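Local coordinates for protein protease 2A (Rhinovirus C, PDB 5X45) that probably cleaves the viral polyprotein as a chymotrypsin-like cysteine protease that carries a bound zinc ion, at residues Y60-R63 and Y68-V71; V71-H76 and G109-K114. One frame throughout, in Å; residues are numbered along the deposited sequence.

Interaction 1. Residues Y60-R63 and Y68-V71; sequences YYSR and YFPV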
ATOM      1  N   TYR A  60      -1.409  -6.067   9.110  1.00 22.84           N
ATOM      2  CA  TYR A  60      -1.667  -6.029   7.684  1.00 25.05           C
ATOM      3  C   TYR A  60      -2.314  -7.309   7.166  1.00 31.44           C
ATOM      4  O   TYR A  60      -2.155  -8.385   7.740  1.00 28.94           O
ATOM      5  CB  TYR A  60      -0.374  -5.736   6.913  1.00 22.47           C
ATOM      6  CG  TYR A  60       0.577  -6.902   6.790  1.00 22.87           C
ATOM      7  CD1 TYR A  60       1.459  -7.218   7.814  1.00 23.22           C
ATOM      8  CD2 TYR A  60       0.594  -7.693   5.638  1.00 25.43           C
ATOM      9  CE1 TYR A  60       2.339  -8.282   7.692  1.00 23.84           C
ATOM     10  CE2 TYR A  60       1.467  -8.757   5.509  1.00 23.86           C
ATOM     11  CZ  TYR A  60       2.338  -9.049   6.538  1.00 24.12           C
ATOM     12  OH  TYR A  60       3.209 -10.107   6.415  1.00 26.58           O
ATOM     13  N   TYR A  61      -3.037  -7.178   6.061  1.00 28.73           N
ATOM     14  CA  TYR A  61      -3.657  -8.319   5.413  1.00 24.22           C
ATOM     15  C   TYR A  61      -2.680  -9.009   4.459  1.00 26.74           C
ATOM     16  O   TYR A  61      -2.070  -8.363   3.610  1.00 32.13           O
ATOM     17  CB  TYR A  61      -4.912  -7.873   4.661  1.00 24.76           C
ATOM     18  CG  TYR A  61      -5.548  -8.979   3.873  1.00 26.12           C
ATOM     19  CD1 TYR A  61      -6.139 -10.061   4.513  1.00 26.88           C
ATOM     20  CD2 TYR A  61      -5.542  -8.957   2.485  1.00 26.96           C
ATOM     21  CE1 TYR A  61      -6.720 -11.090   3.789  1.00 29.84           C
ATOM     22  CE2 TYR A  61      -6.119  -9.983   1.753  1.00 29.26           C
ATOM     23  CZ  TYR A  61      -6.703 -11.044   2.413  1.00 29.42           C
ATOM     24  OH  TYR A  61      -7.275 -12.061   1.696  1.00 35.89           O
ATOM     25  N   SER A  62      -2.524 -10.317   4.623  1.00 25.43           N
ATOM     26  CA  SER A  62      -1.745 -11.146   3.706  1.00 31.03           C
ATOM     27  C   SER A  62      -2.682 -11.996   2.867  1.00 41.04           C
ATOM     28  O   SER A  62      -3.328 -12.903   3.408  1.00 42.11           O
ATOM     29  CB  SER A  62      -0.780 -12.053   4.477  1.00 33.00           C
ATOM     30  OG  SER A  62      -0.208 -13.039   3.624  1.00 39.40           O
ATOM     31  N   ARG A  63      -2.750 -11.738   1.559  1.00 28.44           N
ATOM     32  CA  ARG A  63      -3.693 -12.483   0.718  1.00 33.31           C
ATOM     33  C   ARG A  63      -3.278 -13.944   0.598  1.00 31.83           C
ATOM     34  O   ARG A  63      -4.125 -14.833   0.673  1.00 36.16           O
ATOM     35  CB  ARG A  63      -3.837 -11.877  -0.682  1.00 31.13           C
ATOM     36  CG  ARG A  63      -5.028 -12.475  -1.426  1.00 36.82           C
ATOM     37  CD  ARG A  63      -5.198 -11.929  -2.822  1.00 60.58           C
ATOM     38  NE  ARG A  63      -4.351 -12.641  -3.778  1.00 85.34           N
ATOM     39  CZ  ARG A  63      -4.791 -13.561  -4.633  1.00 93.68           C
ATOM     40  NH1 ARG A  63      -6.076 -13.889  -4.658  1.00 94.62           N
ATOM     41  NH2 ARG A  63      -3.945 -14.156  -5.465  1.00 95.11           N
ATOM     42  N   TYR A  68      -4.750 -11.703   8.810  1.00 28.21           N
ATOM     43  CA  TYR A  68      -4.017 -10.529   9.244  1.00 25.24           C
ATOM     44  C   TYR A  68      -2.807 -10.909  10.097  1.00 25.38           C
ATOM     45  O   TYR A  68      -2.824 -11.932  10.780  1.00 26.27           O
ATOM     46  CB  TYR A  68      -4.944  -9.593  10.016  1.00 24.99           C
ATOM     47  CG  TYR A  68      -5.570  -8.548   9.145  1.00 26.34           C
ATOM     48  CD1 TYR A  68      -6.605  -8.867   8.273  1.00 25.22           C
ATOM     49  CD2 TYR A  68      -5.110  -7.236   9.173  1.00 23.83           C
ATOM     50  CE1 TYR A  68      -7.174  -7.901   7.459  1.00 29.95           C
ATOM     51  CE2 TYR A  68      -5.665  -6.265   8.362  1.00 23.67           C
ATOM     52  CZ  TYR A  68      -6.695  -6.600   7.507  1.00 29.28           C
ATOM     53  OH  TYR A  68      -7.249  -5.630   6.704  1.00 26.84           O
ATOM     54  N   PHE A  69      -1.751 -10.098  10.013  1.00 24.76           N
ATOM     55  CA  PHE A  69      -0.547 -10.251  10.836  1.00 30.98           C
ATOM     56  C   PHE A  69      -0.217  -8.967  11.570  1.00 29.16           C
ATOM     57  O   PHE A  69      -0.275  -7.899  10.980  1.00 33.91           O
ATOM     58  CB  PHE A  69       0.672 -10.623   9.993  1.00 25.28           C
ATOM     59  CG  PHE A  69       0.666 -12.027   9.493  1.00 28.38           C
ATOM     60  CD1 PHE A  69       1.090 -13.070  10.308  1.00 27.29           C
ATOM     61  CD2 PHE A  69       0.271 -12.309   8.189  1.00 26.14           C
ATOM     62  CE1 PHE A  69       1.105 -14.378   9.830  1.00 28.37           C
ATOM     63  CE2 PHE A  69       0.275 -13.608   7.711  1.00 27.30           C
ATOM     64  CZ  PHE A  69       0.691 -14.644   8.530  1.00 28.40           C
ATOM     65  N   PRO A  70       0.196  -9.070  12.839  1.00 31.36           N
ATOM     66  CA  PRO A  70       0.830  -7.911  13.477  1.00 32.21           C
ATOM     67  C   PRO A  70       2.132  -7.615  12.762  1.00 31.79           C
ATOM     68  O   PRO A  70       2.697  -8.543  12.185  1.00 40.06           O
ATOM     69  CB  PRO A  70       1.075  -8.381  14.913  1.00 27.29           C
ATOM     70  CG  PRO A  70       0.070  -9.472  15.122  1.00 33.05           C
ATOM     71  CD  PRO A  70      -0.027 -10.170  13.790  1.00 35.05           C
ATOM     72  N   VAL A  71       2.588  -6.366  12.761  1.00 27.96           N
ATOM     73  CA  VAL A  71       3.840  -6.034  12.078  1.00 29.05           C
ATOM     74  C   VAL A  71       4.430  -4.747  12.643  1.00 30.78           C
ATOM     75  O   VAL A  71       3.689  -3.845  13.045  1.00 26.40           O
ATOM     76  CB  VAL A  71       3.614  -5.904  10.539  1.00 29.89           C
ATOM     77  CG1 VAL A  71       2.747  -4.698  10.213  1.00 30.13           C
ATOM     78  CG2 VAL A  71       4.930  -5.850   9.787  1.00 26.28           C
TER

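Interaction 2. Residues V71-H76 and G109-K114; sequences VECVSH and GKLLCK. With ZN (zinc ion), chain E.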
ATOM      1  N   VAL A  71       2.588  -6.366  12.761  1.00 27.96           N
ATOM      2  CA  VAL A  71       3.840  -6.034  12.078  1.00 29.05           C
ATOM      3  C   VAL A  71       4.430  -4.747  12.643  1.00 30.78           C
ATOM      4  O   VAL A  71       3.689  -3.845  13.045  1.00 26.40           O
ATOM      5  CB  VAL A  71       3.614  -5.904  10.539  1.00 29.89           C
ATOM      6  CG1 VAL A  71       2.747  -4.698  10.213  1.00 30.13           C
ATOM      7  CG2 VAL A  71       4.930  -5.850   9.787  1.00 26.28           C
ATOM      8  N   GLU A  72       5.760  -4.687  12.724  1.00 36.07           N
ATOM      9  CA  GLU A  72       6.468  -3.471  13.143  1.00 42.37           C
ATOM     10  C   GLU A  72       7.339  -2.975  11.992  1.00 37.07           C
ATOM     11  O   GLU A  72       8.163  -3.729  11.480  1.00 40.68           O
ATOM     12  CB  GLU A  72       7.329  -3.742  14.378  1.00 46.91           C
ATOM     13  CG  GLU A  72       6.569  -4.378  15.530  1.00 60.83           C
ATOM     14  CD  GLU A  72       6.481  -5.897  15.387  1.00 81.19           C
ATOM     15  OE1 GLU A  72       7.097  -6.442  14.445  1.00 95.03           O
ATOM     16  OE2 GLU A  72       5.782  -6.546  16.195  1.00 80.74           O
ATOM     17  N   CYS A  73       7.178  -1.728  11.564  1.00 39.43           N
ATOM     18  CA  CYS A  73       7.948  -1.281  10.400  1.00 41.88           C
ATOM     19  C   CYS A  73       8.975  -0.192  10.675  1.00 38.28           C
ATOM     20  O   CYS A  73       8.885   0.549  11.647  1.00 47.59           O
ATOM     21  CB  CYS A  73       7.008  -0.778   9.307  1.00 37.81           C
ATOM     22  SG  CYS A  73       5.831  -1.996   8.775  1.00 42.69           S
ATOM     23  N   VAL A  74       9.943  -0.109   9.775  1.00 38.41           N
ATOM     24  CA  VAL A  74      10.897   0.983   9.728  1.00 39.70           C
ATOM     25  C   VAL A  74      10.702   1.767   8.425  1.00 36.89           C
ATOM     26  O   VAL A  74      10.417   1.175   7.383  1.00 38.09           O
ATOM     27  CB  VAL A  74      12.341   0.483   9.808  1.00 40.85           C
ATOM     28  CG1 VAL A  74      13.259   1.662  10.044  1.00 50.75           C
ATOM     29  CG2 VAL A  74      12.489  -0.484  10.952  1.00 38.16           C
ATOM     30  N   SER A  75      10.812   3.091   8.497  1.00 35.42           N
ATOM     31  CA  SER A  75      10.763   3.944   7.309  1.00 31.02           C
ATOM     32  C   SER A  75      12.049   3.975   6.477  1.00 31.94           C
ATOM     33  O   SER A  75      13.156   4.037   7.011  1.00 33.70           O
ATOM     34  CB  SER A  75      10.423   5.379   7.707  1.00 32.09           C
ATOM     35  OG  SER A  75       9.092   5.480   8.170  1.00 44.86           O
ATOM     36  N   HIS A  76      11.876   3.946   5.159  1.00 32.13           N
ATOM     37  CA  HIS A  76      12.964   4.158   4.213  1.00 31.94           C
ATOM     38  C   HIS A  76      12.525   5.230   3.227  1.00 31.87           C
ATOM     39  O   HIS A  76      11.456   5.123   2.628  1.00 31.32           O
ATOM     40  CB  HIS A  76      13.328   2.885   3.451  1.00 31.28           C
ATOM     41  CG  HIS A  76      14.102   1.902   4.251  1.00 31.99           C
ATOM     42  ND1 HIS A  76      13.509   0.980   5.090  1.00 38.29           N
ATOM     43  CD2 HIS A  76      15.441   1.715   4.386  1.00 33.71           C
ATOM     44  CE1 HIS A  76      14.439   0.250   5.677  1.00 38.30           C
ATOM     45  NE2 HIS A  76      15.623   0.685   5.266  1.00 33.95           N
ATOM     46  N   GLY A 109      -2.656  -5.237  -0.264  1.00 33.53           N
ATOM     47  CA  GLY A 109      -3.065  -5.600   1.080  1.00 25.90           C
ATOM     48  C   GLY A 109      -2.805  -4.445   2.023  1.00 28.13           C
ATOM     49  O   GLY A 109      -1.755  -3.802   1.956  1.00 23.88           O
ATOM     50  N   LYS A 110      -3.778  -4.165   2.883  1.00 23.94           N
ATOM     51  CA  LYS A 110      -3.742  -2.977   3.720  1.00 22.85           C
ATOM     52  C   LYS A 110      -2.884  -3.112   4.963  1.00 22.50           C
ATOM     53  O   LYS A 110      -2.876  -4.156   5.605  1.00 26.75           O
ATOM     54  CB  LYS A 110      -5.164  -2.593   4.131  1.00 26.49           C
ATOM     55  CG  LYS A 110      -6.009  -2.084   2.980  1.00 28.77           C
ATOM     56  CD  LYS A 110      -7.378  -1.654   3.444  1.00 24.86           C
ATOM     57  CE  LYS A 110      -8.313  -2.830   3.577  1.00 32.29           C
ATOM     58  NZ  LYS A 110      -9.672  -2.397   4.016  1.00 29.52           N
ATOM     59  N   LEU A 111      -2.197  -2.022   5.302  1.00 21.72           N
ATOM     60  CA  LEU A 111      -1.501  -1.869   6.572  1.00 21.78           C
ATOM     61  C   LEU A 111      -2.247  -0.860   7.445  1.00 28.97           C
ATOM     62  O   LEU A 111      -2.416   0.307   7.068  1.00 25.07           O
ATOM     63  CB  LEU A 111      -0.059  -1.411   6.353  1.00 21.40           C
ATOM     64  CG  LEU A 111       0.721  -0.967   7.593  1.00 21.84           C
ATOM     65  CD1 LEU A 111       0.850  -2.113   8.578  1.00 32.61           C
ATOM     66  CD2 LEU A 111       2.097  -0.471   7.189  1.00 24.61           C
ATOM     67  N   LEU A 112      -2.671  -1.312   8.621  1.00 22.77           N
ATOM     68  CA  LEU A 112      -3.444  -0.476   9.536  1.00 26.38           C
ATOM     69  C   LEU A 112      -2.765  -0.258  10.875  1.00 27.45           C
ATOM     70  O   LEU A 112      -2.166  -1.169  11.445  1.00 29.41           O
ATOM     71  CB  LEU A 112      -4.822  -1.085   9.799  1.00 24.25           C
ATOM     72  CG  LEU A 112      -5.807  -1.138   8.645  1.00 27.01           C
ATOM     73  CD1 LEU A 112      -5.776  -2.513   8.012  1.00 27.43           C
ATOM     74  CD2 LEU A 112      -7.193  -0.794   9.164  1.00 25.28           C
ATOM     75  N   CYS A 113      -2.859   0.966  11.368  1.00 28.00           N
ATOM     76  CA  CYS A 113      -2.579   1.248  12.766  1.00 26.63           C
ATOM     77  C   CYS A 113      -3.913   1.444  13.490  1.00 27.95           C
ATOM     78  O   CYS A 113      -4.974   1.234  12.912  1.00 31.68           O
ATOM     79  CB  CYS A 113      -1.689   2.478  12.894  1.00 27.20           C
ATOM     80  SG  CYS A 113      -2.515   4.003  12.412  1.00 46.70           S
ATOM     81  N   LYS A 114      -3.865   1.865  14.744  1.00 36.01           N
ATOM     82  CA  LYS A 114      -5.084   2.066  15.504  1.00 36.60           C
ATOM     83  C   LYS A 114      -5.982   3.127  14.849  1.00 34.32           C
ATOM     84  O   LYS A 114      -7.203   3.010  14.862  1.00 38.18           O
ATOM     85  CB  LYS A 114      -4.738   2.460  16.939  1.00 47.75           C
ATOM     86  CG  LYS A 114      -5.883   3.088  17.704  1.00 61.05           C
ATOM     87  CD  LYS A 114      -5.373   3.996  18.815  1.00 64.08           C
ATOM     88  CE  LYS A 114      -6.526   4.740  19.454  1.00 67.73           C
ATOM     89  NZ  LYS A 114      -7.601   3.792  19.870  1.00 66.94           N
TER
HETATM   90 ZN    ZN E 201      -1.714   5.745  14.073  1.00 70.65          ZN

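Interaction 1. Residues Y60-R63 and Y68-V71
Tyr-60 and Phe-69 pair through two backbone hydrogen bonds, Tyr-60 N to Phe-69 O and Phe-69 N to Tyr-60 O, both 2.9 Å. They form the hydrogen-bonded pair of an antiparallel hairpin, strands 57-62 and 67-76, within the six-stranded antiparallel barrel. The next pair, Tyr-61 with Tyr-68, is non-hydrogen-bonded, and Tyr-68 CA adds a CA-H...O contact of 3.2 Å to Tyr-60 O.

Aromatic contacts lie on both faces of this ladder. On the face of Tyr-61 and Tyr-68, the Tyr-68 ring folds back over the partner strand and receives a CH-pi contact: Tyr-61 CB comes over one face, 3.9 Å from the Tyr-68 centroid. With CG anti to the backbone N (chi1 175°), the Tyr-61 ring heads for Asp-66, yet its CD1 still meets Tyr-68 CE1 at 3.8 Å, the planes inclined at 46°. The two hydroxyls part, Tyr-61 OH bonding to Asp-66 in the connecting turn and Tyr-68 OH to the carbonyl of Pro-4.

On the other face, the Tyr-60 ring leans across to Phe-69 and Val-71; Tyr-60 CE1 meets Phe-69 CB and Tyr-60 CD1 meets Val-71 CG1, each at 3.7 Å. The Tyr-60 and Phe-69 rings meet obliquely, planes at 32°. Ser-62 CB sits at the Phe-69 ring edge, near its plane, 3.7 Å from Phe-69 CE2. Tyr-60 OH bonds to His-101 O, and its ring meets Phe-131 of strand 129-133 edge-to-face, tying the hairpin across the barrel.

Backbone bonds thus fix the hairpin register, while the tyrosines pack through carbon surfaces and carry their hydroxyls to partners beyond the two segments.

Interaction 2. Residues V71-H76 and G109-K114
Strand 67-76 and strand 110-113 both lie in the barrel wall, flanking strand 57-62 and not hydrogen-bonded to each other; the nearest CA atoms of the two segments, those of Val-71 and Leu-111, stand 8.7 Å apart, so side chains alone close the distance.

Leu-111 makes the bridge with its two methyl groups. Leu-111 CD1 meets Val-71 CG1 at 3.6 Å, the side chains crossing at about a right angle, whereas Leu-111 CD2 lies in looser contact with Cys-73 SG, at 4.3 Å. The leucine side chain sets out toward Val-71, and chi1 at 169° extends it so that the fork at CG divides the methyls between two residues of the other strand. Phe-131 and Leu-96 pack against both Leu-111 and Cys-73, and Ile-118 also touches the leucine, which places the contact in the barrel interior.

Two residues further on, Cys-113 binds the zinc ion through SG at 2.5 Å, in a site completed by Cys-53, Cys-55 and His-115.

The contact is wholly apolar and small, 87 Å² in all. With no polar bond across it, it depends on burying apolar surface, while metal coordination ties Cys-113 to the segment holding Cys-53 and Cys-55.

Overall arrangement
Interactions 1 and 2 lie about 9 Å apart, centre to centre, on the same six-stranded antiparallel barrel, as expected of the C-terminal barrel of a chymotrypsin-like protease. Strand 67-76 serves both: it stays paired with 57-62, while Val-71, the shared residue, and Cys-73 point inward to Leu-111 of strand 110-113, which comes much later in the chain. Strands 57-62 and 110-113 are themselves neighbours, joined by a probable hydrogen bond from Tyr-61 N to Lys-110 O at 3.1 Å. Interaction 1 thus supplies a wall hairpin that also sends Tyr-60 inward, and interaction 2 closes the adjoining interior. The zinc, bound two residues past Leu-111, probably has a structural role, as in related 2A proteases.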